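Local coordinates for protein myosin-4 (Saccharomyces cerevisiae, PDB 3MMI) that carries ASH1 and other mRNAs to the yeast bud as a type V myosin motor, the piece here being its globular tail, at residues P266-I269 / Q270-Q273; V275-L278 / Q279-I282; I168-F171 / D172-N176. One frame throughout, in Å; residues are numbered along the deposited sequence.

Overall arrangement
All three contacts are local turns at helix ends in the all-helical globular tail. Interactions 1 and 2 follow each other on helix 269-279, their centres about 14 Å apart: residues 266-273 start that helix and residues 275-282 end it. Interaction 3, residues 168-176, comes earlier in the chain, where helix 132-168 stops and the short helix 170-174 begins. Its centre is about 16 Å from that of interaction 1 and about 21 Å from that of interaction 2, and it touches neither, the nearest atoms being about 5 Å away in both cases. Helix 240-257 serves as shared neighbour, since side chains from all three contacts pack on it.

Interaction 1 of 3, residues P266-I269 / Q270-Q273; sequences PNLI and QIIQ
I269 and Q273 meet one turn apart where helix 269-279 begins, with L268 at the N-cap position. Outward from CB, I269 forks into two branches. CG2 lies between the backbone N and the carbonyl carbon of its own residue and faces the amide end of Q270, reaching NE2 at 3.4 Å; the Q270 chain bends at chi2 (80°), which folds its amide back beside this methyl. The other branch, CG1, runs alongside the Q273 side chain, 4.0 Å from its CG, and CD1 ends 4.2 Å from Q273 NE2. Two backbone bonds hold the turn: Q273 N to I269 O at 2.9 Å and I272 N to L268 O, also at 2.9 Å. L268 CB fits against I271 CG2 and I272 CG1, both at 4.0 Å. The polar end of Q270 is satisfied elsewhere, NE2 by A297 O and OE1 by N224 ND2. Within the dilute domain this first turn rests by one side on two helices, N267, L268 and I271 packing on helix 209-234 and L268, I271 and I272 on helix 240-257, while I269 touches the loop at A297.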
loop_
_atom_site.group_PDB
_atom_site.type_symbol
_atom_site.label_atom_id
_atom_site.label_comp_id
_atom_site.label_asym_id
_atom_site.label_seq_id
_atom_site.Cartn_x
_atom_site.Cartn_y
_atom_site.Cartn_z
ATOM N N PRO A 266 12.188 4.556 -6.329
ATOM C CA PRO A 266 11.096 4.619 -7.278
ATOM C C PRO A 266 9.733 4.719 -6.577
ATOM O O PRO A 266 8.852 5.344 -7.175
ATOM C CB PRO A 266 11.218 3.321 -8.082
ATOM C CG PRO A 266 12.750 3.080 -8.029
ATOM C CD PRO A 266 13.132 3.462 -6.636
ATOM N N ASN A 267 9.585 4.169 -5.360
ATOM C CA ASN A 267 8.337 4.284 -4.691
ATOM C C ASN A 267 8.010 5.750 -4.336
ATOM O O ASN A 267 6.846 6.071 -4.117
ATOM C CB ASN A 267 8.337 3.437 -3.411
ATOM C CG ASN A 267 8.537 2.005 -3.703
ATOM O OD1 ASN A 267 9.486 1.375 -3.234
ATOM N ND2 ASN A 267 7.636 1.462 -4.435
ATOM N N LEU A 268 9.041 6.590 -4.242
ATOM C CA LEU A 268 8.882 7.951 -3.850
ATOM C C LEU A 268 9.175 8.956 -5.029
ATOM O O LEU A 268 9.570 10.105 -4.811
ATOM C CB LEU A 268 9.874 8.272 -2.721
ATOM C CG LEU A 268 9.627 7.526 -1.416
ATOM C CD1 LEU A 268 10.833 7.715 -0.559
ATOM C CD2 LEU A 268 8.437 8.152 -0.718
ATOM N N ILE A 269 8.926 8.480 -6.262
ATOM C CA ILE A 269 9.207 9.260 -7.456
ATOM C C ILE A 269 8.529 10.641 -7.582
ATOM O O ILE A 269 9.216 11.594 -7.903
ATOM C CB ILE A 269 9.060 8.410 -8.743
ATOM C CG1 ILE A 269 9.840 9.073 -9.836
ATOM C CG2 ILE A 269 7.562 8.036 -9.049
ATOM C CD1 ILE A 269 9.436 8.550 -11.306
ATOM N N GLN A 270 7.284 10.774 -7.140
ATOM C CA GLN A 270 6.594 12.069 -7.296
ATOM C C GLN A 270 7.170 13.046 -6.364
ATOM O O GLN A 270 7.481 14.166 -6.761
ATOM C CB GLN A 270 5.099 11.895 -7.147
ATOM C CG GLN A 270 4.459 11.549 -8.484
ATOM C CD GLN A 270 4.604 10.119 -8.837
ATOM O OE1 GLN A 270 4.410 9.272 -7.972
ATOM N NE2 GLN A 270 4.866 9.810 -10.141
ATOM N N ILE A 271 7.403 12.625 -5.095
ATOM C CA ILE A 271 7.792 13.632 -4.120
ATOM C C ILE A 271 9.262 13.940 -4.360
ATOM O O ILE A 271 9.684 15.064 -4.268
ATOM C CB ILE A 271 7.573 13.265 -2.595
ATOM C CG1 ILE A 271 8.175 14.351 -1.757
ATOM C CG2 ILE A 271 8.349 11.974 -2.151
ATOM C CD1 ILE A 271 7.410 15.716 -1.827
ATOM N N ILE A 272 10.065 12.937 -4.764
ATOM C CA ILE A 272 11.449 13.184 -5.147
ATOM C C ILE A 272 11.587 14.127 -6.384
ATOM O O ILE A 272 12.320 15.119 -6.314
ATOM C CB ILE A 272 12.276 11.879 -5.493
ATOM C CG1 ILE A 272 12.489 10.884 -4.302
ATOM C CG2 ILE A 272 13.621 12.180 -6.194
ATOM C CD1 ILE A 272 13.160 11.554 -3.373
ATOM N N GLN A 273 10.830 13.927 -7.442
ATOM C CA GLN A 273 10.859 14.870 -8.552
ATOM C C GLN A 273 10.406 16.287 -8.207
ATOM O O GLN A 273 10.954 17.202 -8.725
ATOM C CB GLN A 273 10.095 14.371 -9.762
ATOM C CG GLN A 273 10.470 13.023 -10.243
ATOM C CD GLN A 273 11.539 13.026 -11.238
ATOM O OE1 GLN A 273 12.468 13.818 -11.203
ATOM N NE2 GLN A 273 11.432 12.118 -12.150
#

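Interaction 2 of 3, residues V275-L278 / Q279-I282; sequences VKIL and QLKI
Q279 folds its side chain back onto V275 at the C-terminal end of helix 269-279, in the dilute domain, where the last backbone carbonyls gather several donors. Q279 NE2 gives V275 O a nearly straight bond of 2.9 Å (169° at the hydrogen), arriving from above the carbonyl plane, while the oxygen lies almost exactly in the plane of the glutamine amide. The chain reaches it because CG is set beside the backbone N (chi1 -52°) and the chain runs extended from there. The same V275 O takes only a weak bond from Q279 N, at 3.5 Å. One residue on, K276 O accepts one amide three residues on, Q279 N at 3.0 Å, and one four residues on, L280 N at 3.2 Å, consistent with a tightening final turn. Further out, Q279 NE2 also bonds D247 OD2 on helix 240-257, so this amide nitrogen ties the helix end to its neighbour, and Y244 of that helix packs on Q279. I277 and L280 both touch F292 of helix 285-292, and I277 and L278 pack on helix 300-308. Between themselves, I277 and L280 make a looser contact, CG1 to CD1 at 4.4 Å.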
loop_
_atom_site.group_PDB
_atom_site.type_symbol
_atom_site.label_atom_id
_atom_site.label_comp_id
_atom_site.label_asym_id
_atom_site.label_seq_id
_atom_site.Cartn_x
_atom_site.Cartn_y
_atom_site.Cartn_z
ATOM N N VAL A 275 10.653 17.895 -5.314
ATOM C CA VAL A 275 11.659 18.704 -4.653
ATOM C C VAL A 275 12.915 18.862 -5.522
ATOM O O VAL A 275 13.662 19.865 -5.386
ATOM C CB VAL A 275 12.024 18.200 -3.201
ATOM C CG1 VAL A 275 10.731 18.146 -2.313
ATOM C CG2 VAL A 275 12.750 16.860 -3.227
ATOM N N LYS A 276 13.139 18.004 -6.496
ATOM C CA LYS A 276 14.222 18.262 -7.410
ATOM C C LYS A 276 13.886 19.419 -8.325
ATOM O O LYS A 276 14.709 20.220 -8.607
ATOM C CB LYS A 276 14.683 17.019 -8.191
ATOM C CG LYS A 276 15.485 16.022 -7.369
ATOM C CD LYS A 276 15.936 14.832 -8.170
ATOM C CE LYS A 276 16.915 13.943 -7.424
ATOM N NZ LYS A 276 17.946 14.653 -6.690
ATOM N N ILE A 277 12.637 19.504 -8.738
ATOM C CA ILE A 277 12.226 20.622 -9.561
ATOM C C ILE A 277 12.558 21.938 -8.867
ATOM O O ILE A 277 12.935 22.901 -9.493
ATOM C CB ILE A 277 10.699 20.482 -9.907
ATOM C CG1 ILE A 277 10.612 19.551 -11.116
ATOM C CG2 ILE A 277 10.120 21.815 -10.209
ATOM C CD1 ILE A 277 9.384 18.911 -11.236
ATOM N N LEU A 278 12.397 21.962 -7.554
ATOM C CA LEU A 278 12.551 23.153 -6.804
ATOM C C LEU A 278 14.014 23.628 -6.794
ATOM O O LEU A 278 14.337 24.843 -6.589
ATOM C CB LEU A 278 12.067 22.912 -5.372
ATOM C CG LEU A 278 10.549 23.001 -5.172
ATOM C CD1 LEU A 278 10.204 22.509 -3.736
ATOM C CD2 LEU A 278 9.974 24.407 -5.492
ATOM N N GLN A 279 14.930 22.673 -6.974
ATOM C CA GLN A 279 16.317 23.025 -7.054
ATOM C C GLN A 279 16.845 23.316 -8.482
ATOM O O GLN A 279 17.919 23.830 -8.588
ATOM C CB GLN A 279 17.171 21.962 -6.363
ATOM C CG GLN A 279 16.725 21.630 -4.953
ATOM C CD GLN A 279 17.210 20.259 -4.498
ATOM O OE1 GLN A 279 18.349 20.175 -4.105
ATOM N NE2 GLN A 279 16.356 19.196 -4.468
ATOM N N LEU A 280 16.138 22.962 -9.556
ATOM C CA LEU A 280 16.545 23.395 -10.891
ATOM C C LEU A 280 16.642 24.913 -11.023
ATOM O O LEU A 280 15.874 25.670 -10.440
ATOM C CB LEU A 280 15.746 22.784 -12.049
ATOM C CG LEU A 280 15.680 21.235 -11.977
ATOM C CD1 LEU A 280 14.541 20.584 -12.875
ATOM C CD2 LEU A 280 17.057 20.579 -12.192
ATOM N N LYS A 281 17.616 25.402 -11.745
ATOM C CA LYS A 281 17.712 26.820 -12.046
ATOM C C LYS A 281 17.285 26.979 -13.478
ATOM O O LYS A 281 18.108 26.941 -14.361
ATOM C CB LYS A 281 19.156 27.281 -11.947
ATOM C CE LYS A 281 22.054 26.886 -14.554
ATOM N NZ LYS A 281 22.174 25.421 -14.715
ATOM N N ILE A 282 16.002 27.106 -13.747
ATOM C CA ILE A 282 15.612 27.048 -15.196
ATOM C C ILE A 282 15.340 28.464 -15.602
ATOM O O ILE A 282 14.546 29.169 -14.938
ATOM C CB ILE A 282 14.352 26.268 -15.477
ATOM C CG1 ILE A 282 14.447 24.860 -14.857
ATOM C CG2 ILE A 282 14.085 26.200 -16.983
ATOM C CD1 ILE A 282 13.100 24.478 -14.187
#

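Interaction 3 of 3, residues I168-F171 / D172-N176; sequences IEIF and DMVLN
A Schellman motif ends helix 132-168 here, and the chain turns straight into the short helix 170-174 of the dilute domain, with M173 folding back on I168 and I170 across the join. E169 is the C-prime residue, its phi positive, and it is also the N-cap of the new helix: its O accepts M173 N at 3.0 Å. A nearly eclipsed chi3 (-13°) turns the M173 methyl back toward the first helix, where CE lies near I170 CG1 and unusually close to I168 CG2, at 3.5 Å; the exact methyl position is therefore somewhat doubtful. At the far end F171 O gathers the closing turn. This oxygen accepts L175 N at 2.9 Å; V174 N donates to it too, and N176 N weakly. The F171 ring, carried by CG anti to the backbone N (chi1 179°), lies over this turn with the backbone N of N176 below one face. L175 crosses it at about a right angle, CB 3.7 Å from CE1, and N176 CB approaches CE2 at 3.8 Å. Around this turn, I168 and M173 pack on helix 185-204, I170 and V174 on helix 209-234, and V174 and L175 on helix 240-257; K234 makes a cation-pi contact with the F171 ring. D172 sets its carboxylate at 62° to the ring plane, with OD1 3.7 Å from F171 CD2. At 2.6 Å, shorter than usual and not to be leaned on for its exact length, N176 ND2 bonds that same D172 OD1 from above the carboxylate plane.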
loop_
_atom_site.group_PDB
_atom_site.type_symbol
_atom_site.label_atom_id
_atom_site.label_comp_id
_atom_site.label_asym_id
_atom_site.label_seq_id
_atom_site.Cartn_x
_atom_site.Cartn_y
_atom_site.Cartn_z
ATOM N N ILE A 168 3.409 9.241 13.742
ATOM C CA ILE A 168 4.817 9.430 13.629
ATOM C C ILE A 168 5.064 10.845 13.117
ATOM O O ILE A 168 6.194 11.325 13.153
ATOM C CB ILE A 168 5.375 8.444 12.644
ATOM C CG1 ILE A 168 5.321 7.049 13.225
ATOM C CG2 ILE A 168 6.696 8.778 12.247
ATOM C CD1 ILE A 168 5.637 6.099 12.171
ATOM N N GLU A 169 4.035 11.551 12.680
ATOM C CA GLU A 169 4.227 12.982 12.376
ATOM C C GLU A 169 5.110 13.234 11.107
ATOM O O GLU A 169 5.980 14.164 11.045
ATOM C CB GLU A 169 4.849 13.725 13.596
ATOM C CG GLU A 169 4.018 13.591 14.907
ATOM C CD GLU A 169 4.668 14.305 16.091
ATOM O OE1 GLU A 169 4.157 15.300 16.522
ATOM O OE2 GLU A 169 5.711 13.884 16.596
ATOM N N ILE A 170 4.900 12.411 10.090
ATOM C CA ILE A 170 5.710 12.463 8.899
ATOM C C ILE A 170 5.814 13.856 8.285
ATOM O O ILE A 170 6.909 14.277 7.899
ATOM C CB ILE A 170 5.330 11.394 7.836
ATOM C CG1 ILE A 170 6.245 10.143 7.984
ATOM C CG2 ILE A 170 5.795 11.818 6.460
ATOM C CD1 ILE A 170 5.637 8.992 8.639
ATOM N N PHE A 171 4.731 14.592 8.275
ATOM C CA PHE A 171 4.748 15.935 7.837
ATOM C C PHE A 171 5.770 16.849 8.536
ATOM O O PHE A 171 6.588 17.507 7.876
ATOM C CB PHE A 171 3.333 16.576 7.852
ATOM C CG PHE A 171 3.370 18.013 7.397
ATOM C CD1 PHE A 171 3.369 18.318 6.036
ATOM C CD2 PHE A 171 3.561 19.037 8.304
ATOM C CE1 PHE A 171 3.484 19.705 5.580
ATOM C CE2 PHE A 171 3.704 20.390 7.884
ATOM C CZ PHE A 171 3.621 20.751 6.533
ATOM N N ASP A 172 5.697 16.948 9.867
ATOM C CA ASP A 172 6.607 17.791 10.660
ATOM C C ASP A 172 8.003 17.354 10.614
ATOM O O ASP A 172 8.874 18.172 10.753
ATOM C CB ASP A 172 6.234 17.891 12.152
ATOM C CG ASP A 172 5.062 18.826 12.397
ATOM O OD1 ASP A 172 4.904 19.776 11.622
ATOM O OD2 ASP A 172 4.272 18.590 13.364
ATOM N N MET A 173 8.221 16.077 10.397
ATOM C CA MET A 173 9.577 15.502 10.290
ATOM C C MET A 173 10.208 15.888 8.958
ATOM O O MET A 173 11.380 16.075 8.876
ATOM C CB MET A 173 9.402 13.968 10.395
ATOM C CG MET A 173 10.541 13.214 10.977
ATOM S SD MET A 173 10.310 11.468 10.980
ATOM C CE MET A 173 8.577 11.234 10.614
ATOM N N VAL A 174 9.406 15.961 7.874
ATOM C CA VAL A 174 9.994 15.925 6.522
ATOM C C VAL A 174 9.794 17.215 5.833
ATOM O O VAL A 174 10.769 17.719 5.277
ATOM C CB VAL A 174 9.444 14.767 5.617
ATOM C CG1 VAL A 174 9.912 14.955 4.164
ATOM C CG2 VAL A 174 9.721 13.438 6.171
ATOM N N LEU A 175 8.586 17.775 5.855
ATOM C CA LEU A 175 8.196 18.901 4.997
ATOM C C LEU A 175 8.131 20.290 5.662
ATOM O O LEU A 175 8.087 21.330 4.929
ATOM C CB LEU A 175 6.794 18.589 4.450
ATOM C CG LEU A 175 6.710 17.434 3.485
ATOM C CD1 LEU A 175 5.298 17.282 3.003
ATOM C CD2 LEU A 175 7.768 17.751 2.282
ATOM N N ASN A 176 7.986 20.302 7.003
ATOM C CA ASN A 176 7.651 21.544 7.788
ATOM C C ASN A 176 8.864 22.415 7.909
ATOM O O ASN A 176 9.760 22.123 8.679
ATOM C CB ASN A 176 7.181 21.188 9.209
ATOM C CG ASN A 176 6.601 22.391 9.967
ATOM O OD1 ASN A 176 6.784 23.546 9.583
ATOM N ND2 ASN A 176 5.893 22.097 11.047
#